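Side-chain contacts in molinate hydrolase (Gulosibacter molinativorax, PDB 4UB9), which hydrolyses the thiocarbamate herbicide molinate, probably with the help of the zinc ion it binds in an amidohydrolase fold: residues F58-G62 with R63-V67; K411-P415 with M416-L420; R431-E435 with L436-D440. One frame throughout, in Å; residues are numbered along the deposited sequence.

Contact 1 of 3, residues F58-G62 with R63-V67; sequences FIEDG and RITKV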
loop_
_atom_site.group_PDB
_atom_site.type_symbol
_atom_site.label_atom_id
_atom_site.label_comp_id
_atom_site.label_asym_id
_atom_site.label_seq_id
_atom_site.Cartn_x
_atom_site.Cartn_y
_atom_site.Cartn_z
ATOM N N PHE A 58 14.826 51.062 -28.434
ATOM C CA PHE A 58 13.761 51.394 -29.347
ATOM C C PHE A 58 13.345 50.167 -30.117
ATOM O O PHE A 58 14.160 49.517 -30.793
ATOM C CB PHE A 58 14.160 52.515 -30.324
ATOM C CG PHE A 58 13.015 53.043 -31.140
ATOM C CD1 PHE A 58 12.111 53.915 -30.583
ATOM C CD2 PHE A 58 12.872 52.708 -32.484
ATOM C CE1 PHE A 58 11.051 54.418 -31.322
ATOM C CE2 PHE A 58 11.819 53.219 -33.238
ATOM C CZ PHE A 58 10.899 54.070 -32.648
ATOM N N ILE A 59 12.051 49.904 -30.050
ATOM C CA ILE A 59 11.460 48.733 -30.691
ATOM C C ILE A 59 10.409 49.170 -31.670
ATOM O O ILE A 59 9.556 49.983 -31.356
ATOM C CB ILE A 59 10.816 47.766 -29.667
ATOM C CG1 ILE A 59 11.874 47.258 -28.683
ATOM C CG2 ILE A 59 10.134 46.603 -30.363
ATOM C CD1 ILE A 59 11.316 46.991 -27.290
ATOM N N GLU A 60 10.449 48.545 -32.827
ATOM C CA GLU A 60 9.576 48.860 -33.925
ATOM C C GLU A 60 9.041 47.562 -34.555
ATOM O O GLU A 60 9.800 46.720 -35.004
ATOM C CB GLU A 60 10.384 49.636 -34.943
ATOM C CG GLU A 60 9.576 50.513 -35.855
ATOM C CD GLU A 60 10.464 51.266 -36.843
ATOM O OE1 GLU A 60 10.134 51.320 -38.051
ATOM O OE2 GLU A 60 11.513 51.788 -36.407
ATOM N N ASP A 61 7.724 47.418 -34.570
ATOM C CA ASP A 61 7.072 46.227 -35.115
ATOM C C ASP A 61 7.621 44.909 -34.552
ATOM O O ASP A 61 7.907 43.964 -35.288
ATOM C CB ASP A 61 7.157 46.243 -36.643
ATOM C CG ASP A 61 6.271 47.323 -37.257
ATOM O OD1 ASP A 61 5.637 48.077 -36.502
ATOM O OD2 ASP A 61 6.199 47.418 -38.487
ATOM N N GLY A 62 7.794 44.887 -33.237
ATOM C CA GLY A 62 8.242 43.687 -32.535
ATOM C C GLY A 62 9.740 43.471 -32.438
ATOM O O GLY A 62 10.192 42.733 -31.598
ATOM N N ARG A 63 10.507 44.164 -33.272
ATOM C CA ARG A 63 11.970 44.020 -33.325
ATOM C C ARG A 63 12.727 45.243 -32.807
ATOM O O ARG A 63 12.353 46.396 -33.086
ATOM C CB ARG A 63 12.438 43.730 -34.748
ATOM C CG ARG A 63 12.831 42.278 -35.005
ATOM C CD ARG A 63 11.632 41.411 -35.378
ATOM N NE ARG A 63 11.849 39.966 -35.629
ATOM C CZ ARG A 63 12.879 39.198 -35.240
ATOM N NH1 ARG A 63 13.928 39.655 -34.563
ATOM N NH2 ARG A 63 12.866 37.918 -35.542
ATOM N N ILE A 64 13.793 44.980 -32.046
ATOM C CA ILE A 64 14.669 46.025 -31.558
ATOM C C ILE A 64 15.365 46.638 -32.759
ATOM O O ILE A 64 16.054 45.942 -33.510
ATOM C CB ILE A 64 15.720 45.511 -30.555
ATOM C CG1 ILE A 64 15.064 44.984 -29.282
ATOM C CG2 ILE A 64 16.672 46.630 -30.151
ATOM C CD1 ILE A 64 15.989 44.222 -28.353
ATOM N N THR A 65 15.197 47.945 -32.914
ATOM C CA THR A 65 15.866 48.709 -34.011
ATOM C C THR A 65 16.992 49.621 -33.533
ATOM O O THR A 65 17.916 49.879 -34.280
ATOM C CB THR A 65 14.870 49.555 -34.832
ATOM O OG1 THR A 65 14.158 50.432 -33.955
ATOM C CG2 THR A 65 13.892 48.666 -35.569
ATOM N N LYS A 66 16.929 50.067 -32.292
ATOM C CA LYS A 66 17.942 50.952 -31.770
ATOM C C LYS A 66 18.229 50.748 -30.305
ATOM O O LYS A 66 17.324 50.618 -29.499
ATOM C CB LYS A 66 17.485 52.403 -31.969
ATOM C CG LYS A 66 18.076 53.090 -33.182
ATOM C CD LYS A 66 17.171 54.180 -33.742
ATOM C CE LYS A 66 17.961 55.081 -34.688
ATOM N NZ LYS A 66 17.239 55.262 -35.974
ATOM N N VAL A 67 19.504 50.814 -29.968
ATOM C CA VAL A 67 19.949 50.797 -28.576
ATOM C C VAL A 67 21.096 51.778 -28.428
ATOM O O VAL A 67 22.123 51.638 -29.065
ATOM C CB VAL A 67 20.492 49.430 -28.141
ATOM C CG1 VAL A 67 20.938 49.459 -26.678
ATOM C CG2 VAL A 67 19.443 48.373 -28.364
#
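Phe58 pairs with Lys66, and Glu60 with Arg63, across an antiparallel beta hairpin that closes in a type I' turn from Glu60 to Arg63. Between these two hydrogen-bonded pairs Ile59 faces Ile64 as a non-hydrogen-bonded pair, and the register slips by one residue at a classic beta bulge, where Thr65 and Lys66 both face Phe58. The bulge points two amides at Phe58 O, and the Thr65 hydroxyl adds a third donor. Thr65 N reaches Phe58 O in the carbonyl plane at 2.8 Å, Lys66 N comes from a tilted direction, and the hydroxyl of Thr65 donates from above the plane, with OG1 3.3 Å from Phe58 O. That hydroxyl sits between the backbone N and the carbonyl carbon of its own residue (chi1 56°). The methyl of Thr65 packs on Glu60, with CG2 3.7 Å from Glu60 CB, the two side chains meeting at about a right angle. Beside them, Phe58 CB and Lys66 CB touch at 3.7 Å. On the opposite face Ile59 CG1 meets Ile64 CG1 at 4.0 Å, and Ile59 also packs on Ile36 of the next strand. In the turn, Gly62 adopts a positive phi at which a CB would collide with the preceding carbonyl oxygen. Arg63 bends at chi2 and leaves the hairpin for a salt bridge with Glu435. Thr65 OG1 lies in the plane of the Phe58 ring at its edge, 3.0 Å from Phe58 CD2.

Contact 2 of 3, residues K411-P415 with M416-L420; sequences KGMDP and MAAIL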
loop_
_atom_site.group_PDB
_atom_site.type_symbol
_atom_site.label_atom_id
_atom_site.label_comp_id
_atom_site.label_asym_id
_atom_site.label_seq_id
_atom_site.Cartn_x
_atom_site.Cartn_y
_atom_site.Cartn_z
ATOM N N LYS A 411 25.144 30.430 -3.160
ATOM C CA LYS A 411 26.217 29.460 -3.297
ATOM C C LYS A 411 27.465 30.045 -3.925
ATOM O O LYS A 411 28.370 29.309 -4.276
ATOM C CB LYS A 411 25.761 28.292 -4.165
ATOM C CG LYS A 411 24.656 27.471 -3.535
ATOM C CD LYS A 411 24.177 26.426 -4.523
ATOM C CE LYS A 411 22.681 26.210 -4.438
ATOM N NZ LYS A 411 22.321 25.526 -3.195
ATOM N N GLY A 412 27.479 31.353 -4.149
ATOM C CA GLY A 412 28.689 32.037 -4.658
ATOM C C GLY A 412 28.613 32.500 -6.096
ATOM O O GLY A 412 29.560 33.035 -6.618
ATOM N N MET A 413 27.478 32.325 -6.746
ATOM C CA MET A 413 27.410 32.770 -8.104
ATOM C C MET A 413 27.375 34.280 -8.121
ATOM O O MET A 413 26.771 34.922 -7.285
ATOM C CB MET A 413 26.191 32.229 -8.842
ATOM C CG MET A 413 26.353 32.229 -10.367
ATOM S SD MET A 413 24.927 31.558 -11.250
ATOM C CE MET A 413 25.627 31.233 -12.858
ATOM N N ASP A 414 28.050 34.835 -9.118
ATOM C CA ASP A 414 28.032 36.231 -9.361
ATOM C C ASP A 414 26.636 36.661 -9.837
ATOM O O ASP A 414 26.120 36.098 -10.793
ATOM C CB ASP A 414 29.091 36.575 -10.426
ATOM C CG ASP A 414 29.082 38.053 -10.782
ATOM O OD1 ASP A 414 29.414 38.864 -9.876
ATOM O OD2 ASP A 414 28.787 38.430 -11.953
ATOM N N PRO A 415 26.106 37.768 -9.301
ATOM C CA PRO A 415 24.804 38.230 -9.760
ATOM C C PRO A 415 24.661 38.418 -11.246
ATOM O O PRO A 415 23.600 38.127 -11.806
ATOM C CB PRO A 415 24.620 39.586 -9.036
ATOM C CG PRO A 415 25.368 39.411 -7.766
ATOM C CD PRO A 415 26.556 38.507 -8.106
ATOM N N MET A 416 25.673 38.975 -11.892
ATOM C CA MET A 416 25.569 39.178 -13.345
ATOM C C MET A 416 25.471 37.812 -14.070
ATOM O O MET A 416 24.746 37.659 -15.044
ATOM C CB MET A 416 26.760 39.966 -13.897
ATOM C CG MET A 416 26.633 40.265 -15.392
ATOM S SD MET A 416 25.243 41.372 -15.676
ATOM C CE MET A 416 25.176 41.647 -17.420
ATOM N N ALA A 417 26.279 36.866 -13.628
ATOM C CA ALA A 417 26.295 35.539 -14.249
ATOM C C ALA A 417 24.914 34.813 -14.033
ATOM O O ALA A 417 24.406 34.145 -14.921
ATOM C CB ALA A 417 27.446 34.709 -13.703
ATOM N N ALA A 418 24.345 34.964 -12.845
ATOM C CA ALA A 418 23.001 34.517 -12.583
ATOM C C ALA A 418 21.970 35.116 -13.534
ATOM O O ALA A 418 21.064 34.429 -13.990
ATOM C CB ALA A 418 22.592 34.818 -11.142
ATOM N N ILE A 419 22.083 36.401 -13.820
ATOM C CA ILE A 419 21.112 37.041 -14.720
ATOM C C ILE A 419 21.254 36.482 -16.095
ATOM O O ILE A 419 20.267 36.304 -16.801
ATOM C CB ILE A 419 21.283 38.567 -14.758
ATOM C CG1 ILE A 419 20.853 39.145 -13.409
ATOM C CG2 ILE A 419 20.426 39.194 -15.854
ATOM C CD1 ILE A 419 21.287 40.571 -13.163
ATOM N N LEU A 420 22.497 36.270 -16.512
ATOM C CA LEU A 420 22.760 35.673 -17.822
ATOM C C LEU A 420 22.239 34.215 -17.887
ATOM O O LEU A 420 21.700 33.821 -18.897
ATOM C CB LEU A 420 24.250 35.663 -18.188
ATOM C CG LEU A 420 24.986 36.999 -18.323
ATOM C CD1 LEU A 420 26.190 36.838 -19.245
ATOM C CD2 LEU A 420 24.084 38.127 -18.809
#
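Met413 opens the contact from the loop between two helices, its extended side chain lying against the first turn of helix 415-421. Its CG stands opposite the backbone N (chi1 -158°) and the rest runs straight on, which brings SD to 4.0 Å from Ala418 CB while the terminal methyl CE reaches Ala417 CB. Putting an alanine here would probably open a gap against Ala417 and Ala418, with neither thioether sulfur nor methyl to fill it. Asp414 is the N-cap. Its OD2 accepts two weak bonds, from Met416 N at 3.2 Å and from Ala417 N at 3.4 Å, and it also lies beside Met416 CB, the two side chains pointing the same way. The main-chain O of Asp414 receives a straight bond from Ala418 N (2.9 Å, 171° at the hydrogen), the first of the helical pattern. Pro415 begins the helix, needing no N-H donor there, and its O accepts from Ile419 N while Ile419 CG1 packs close to the same oxygen. Helix 400-410 ends in a Schellman motif at Gly412, and Met408 touches Met413 while Met405 and Val409 pack on Ala418; Ile362 of helix 353-363 also meets Met413.

Contact 3 of 3, residues R431-E435 with L436-D440; sequences RKFDE and LGSID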
loop_
_atom_site.group_PDB
_atom_site.type_symbol
_atom_site.label_atom_id
_atom_site.label_comp_id
_atom_site.label_asym_id
_atom_site.label_seq_id
_atom_site.Cartn_x
_atom_site.Cartn_y
_atom_site.Cartn_z
ATOM N N ARG A 431 19.728 27.402 -29.043
ATOM C CA ARG A 431 20.038 27.945 -30.409
ATOM C C ARG A 431 18.979 28.948 -30.862
ATOM O O ARG A 431 18.503 28.912 -31.975
ATOM C CB ARG A 431 20.286 26.795 -31.408
ATOM C CG ARG A 431 21.404 25.866 -30.894
ATOM C CD ARG A 431 22.140 25.046 -31.943
ATOM N NE ARG A 431 21.224 24.166 -32.676
ATOM C CZ ARG A 431 21.163 22.825 -32.611
ATOM N NH1 ARG A 431 21.990 22.106 -31.844
ATOM N NH2 ARG A 431 20.237 22.199 -33.333
ATOM N N LYS A 432 18.595 29.813 -29.926
ATOM C CA LYS A 432 17.627 30.865 -30.172
ATOM C C LYS A 432 18.224 32.224 -29.896
ATOM O O LYS A 432 17.510 33.219 -29.926
ATOM C CB LYS A 432 16.417 30.741 -29.275
ATOM C CG LYS A 432 15.606 29.470 -29.451
ATOM C CD LYS A 432 14.826 29.518 -30.729
ATOM C CE LYS A 432 14.051 28.242 -30.849
ATOM N NZ LYS A 432 13.260 28.305 -32.096
ATOM N N PHE A 433 19.521 32.283 -29.689
ATOM C CA PHE A 433 20.174 33.550 -29.313
ATOM C C PHE A 433 20.198 34.594 -30.433
ATOM O O PHE A 433 20.332 35.774 -30.179
ATOM C CB PHE A 433 21.588 33.316 -28.794
ATOM C CG PHE A 433 22.162 34.497 -28.059
ATOM C CD1 PHE A 433 21.506 35.048 -26.968
ATOM C CD2 PHE A 433 23.376 35.085 -28.484
ATOM C CE1 PHE A 433 22.043 36.148 -26.300
ATOM C CE2 PHE A 433 23.928 36.166 -27.804
ATOM C CZ PHE A 433 23.251 36.721 -26.733
ATOM N N ASP A 434 20.051 34.143 -31.662
ATOM C CA ASP A 434 19.865 35.045 -32.808
ATOM C C ASP A 434 18.560 35.848 -32.683
ATOM O O ASP A 434 18.464 36.923 -33.214
ATOM C CB ASP A 434 19.925 34.287 -34.151
ATOM C CG ASP A 434 18.906 33.131 -34.238
ATOM O OD1 ASP A 434 18.554 32.508 -33.195
ATOM O OD2 ASP A 434 18.456 32.828 -35.359
ATOM N N GLU A 435 17.593 35.366 -31.923
ATOM C CA GLU A 435 16.291 36.021 -31.795
ATOM C C GLU A 435 15.895 36.566 -30.446
ATOM O O GLU A 435 15.066 37.480 -30.357
ATOM C CB GLU A 435 15.218 35.057 -32.179
ATOM C CG GLU A 435 15.300 34.723 -33.630
ATOM C CD GLU A 435 13.931 34.630 -34.230
ATOM O OE1 GLU A 435 13.773 35.042 -35.400
ATOM O OE2 GLU A 435 13.021 34.141 -33.534
ATOM N N LEU A 436 16.445 36.007 -29.388
ATOM C CA LEU A 436 16.059 36.432 -28.054
ATOM C C LEU A 436 17.139 36.164 -27.033
ATOM O O LEU A 436 18.164 35.576 -27.346
ATOM C CB LEU A 436 14.737 35.767 -27.637
ATOM C CG LEU A 436 14.747 34.219 -27.583
ATOM C CD1 LEU A 436 15.011 33.734 -26.170
ATOM C CD2 LEU A 436 13.460 33.653 -28.108
ATOM N N GLY A 437 16.926 36.699 -25.837
ATOM C CA GLY A 437 17.833 36.481 -24.703
ATOM C C GLY A 437 18.817 37.601 -24.440
ATOM O O GLY A 437 19.594 37.551 -23.490
ATOM N N SER A 438 18.814 38.593 -25.312
ATOM C CA SER A 438 19.569 39.824 -25.065
ATOM C C SER A 438 18.929 41.007 -25.773
ATOM O O SER A 438 18.223 40.866 -26.782
ATOM C CB SER A 438 21.045 39.709 -25.500
ATOM O OG SER A 438 21.156 39.638 -26.928
ATOM N N ILE A 439 19.287 42.174 -25.268
ATOM C CA ILE A 439 18.908 43.420 -25.898
ATOM C C ILE A 439 19.963 43.865 -26.916
ATOM O O ILE A 439 21.058 44.305 -26.569
ATOM C CB ILE A 439 18.684 44.493 -24.844
ATOM C CG1 ILE A 439 17.452 44.090 -24.024
ATOM C CG2 ILE A 439 18.460 45.835 -25.525
ATOM C CD1 ILE A 439 17.186 44.943 -22.804
ATOM N N ASP A 440 19.625 43.675 -28.177
ATOM C CA ASP A 440 20.559 43.833 -29.302
ATOM C C ASP A 440 19.735 44.089 -30.533
ATOM O O ASP A 440 18.666 43.504 -30.712
ATOM C CB ASP A 440 21.404 42.566 -29.568
ATOM C CG ASP A 440 22.721 42.539 -28.780
ATOM O OD1 ASP A 440 23.545 43.451 -28.982
ATOM O OD2 ASP A 440 22.940 41.625 -27.939
#
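Leu436 donates its N-H to Lys432 O at 3.0 Å, closing a turn in the chain that follows helix 424-429. The same oxygen accepts from Glu435 N, so two successive amides grip one carbonyl. CG of Leu436 stands between its own backbone N and carbonyl carbon (chi1 60°), placing it 3.8 Å from Lys432 O and 4.2 Å from Lys432 CB. The carbonyl of Leu436 turns to Phe433 instead: its O lies 3.5 Å from Phe433 CA in a CA-H...O contact and 3.4 Å from CD1 of the ring, which it approaches obliquely. Gly437 follows with positive phi, where a CB would strike the preceding carbonyl oxygen and also crowd Phe433 CD1; its own O comes to the ring in plane, at the edge, 4.0 Å from Phe433 CE1. Next, Ser438 sets its hydroxyl obliquely to the ring, with OG 3.6 Å from Phe433 CZ and CB beside the same end of the ring. Ser438 OG donates to Asp440 OD2 at 2.9 Å, on the anti lone pair of that carboxylate oxygen, and it accepts from Lys443 NZ. Lys443 also bonds Phe433 O and makes a cation-pi contact with the ring, so one ammonium group ties both arms of the turn. Leu436 packs on Ala427 of helix 424-429, Val94 of strand 88-95 and Thr140 of strand 138-143, while Ile439 rests on Ile89 and Pro91 of strand 88-95.

How the contacts relate
Contacts 1 and 3 touch and contact 2 stands apart, its nearest atoms about 6 Å from contact 3 and about 13 Å from contact 1. The hairpin of contact 1 is the most peripheral, its centre about 26 Å from that of the chain, against about 18 and 17 Å for the others; all three are partly buried and lie away from the zinc site. The Arg63–Glu435 salt bridge and the packing of Ile64 and Val67 on Ile439 join the hairpin to the loop between helix 424-429 and strand 447-450. Strand pairing dominates contact 1, helix capping and thioether packing contact 2, while in contact 3 a phenylalanine ring meets backbone carbonyl oxygens and a serine hydroxyl.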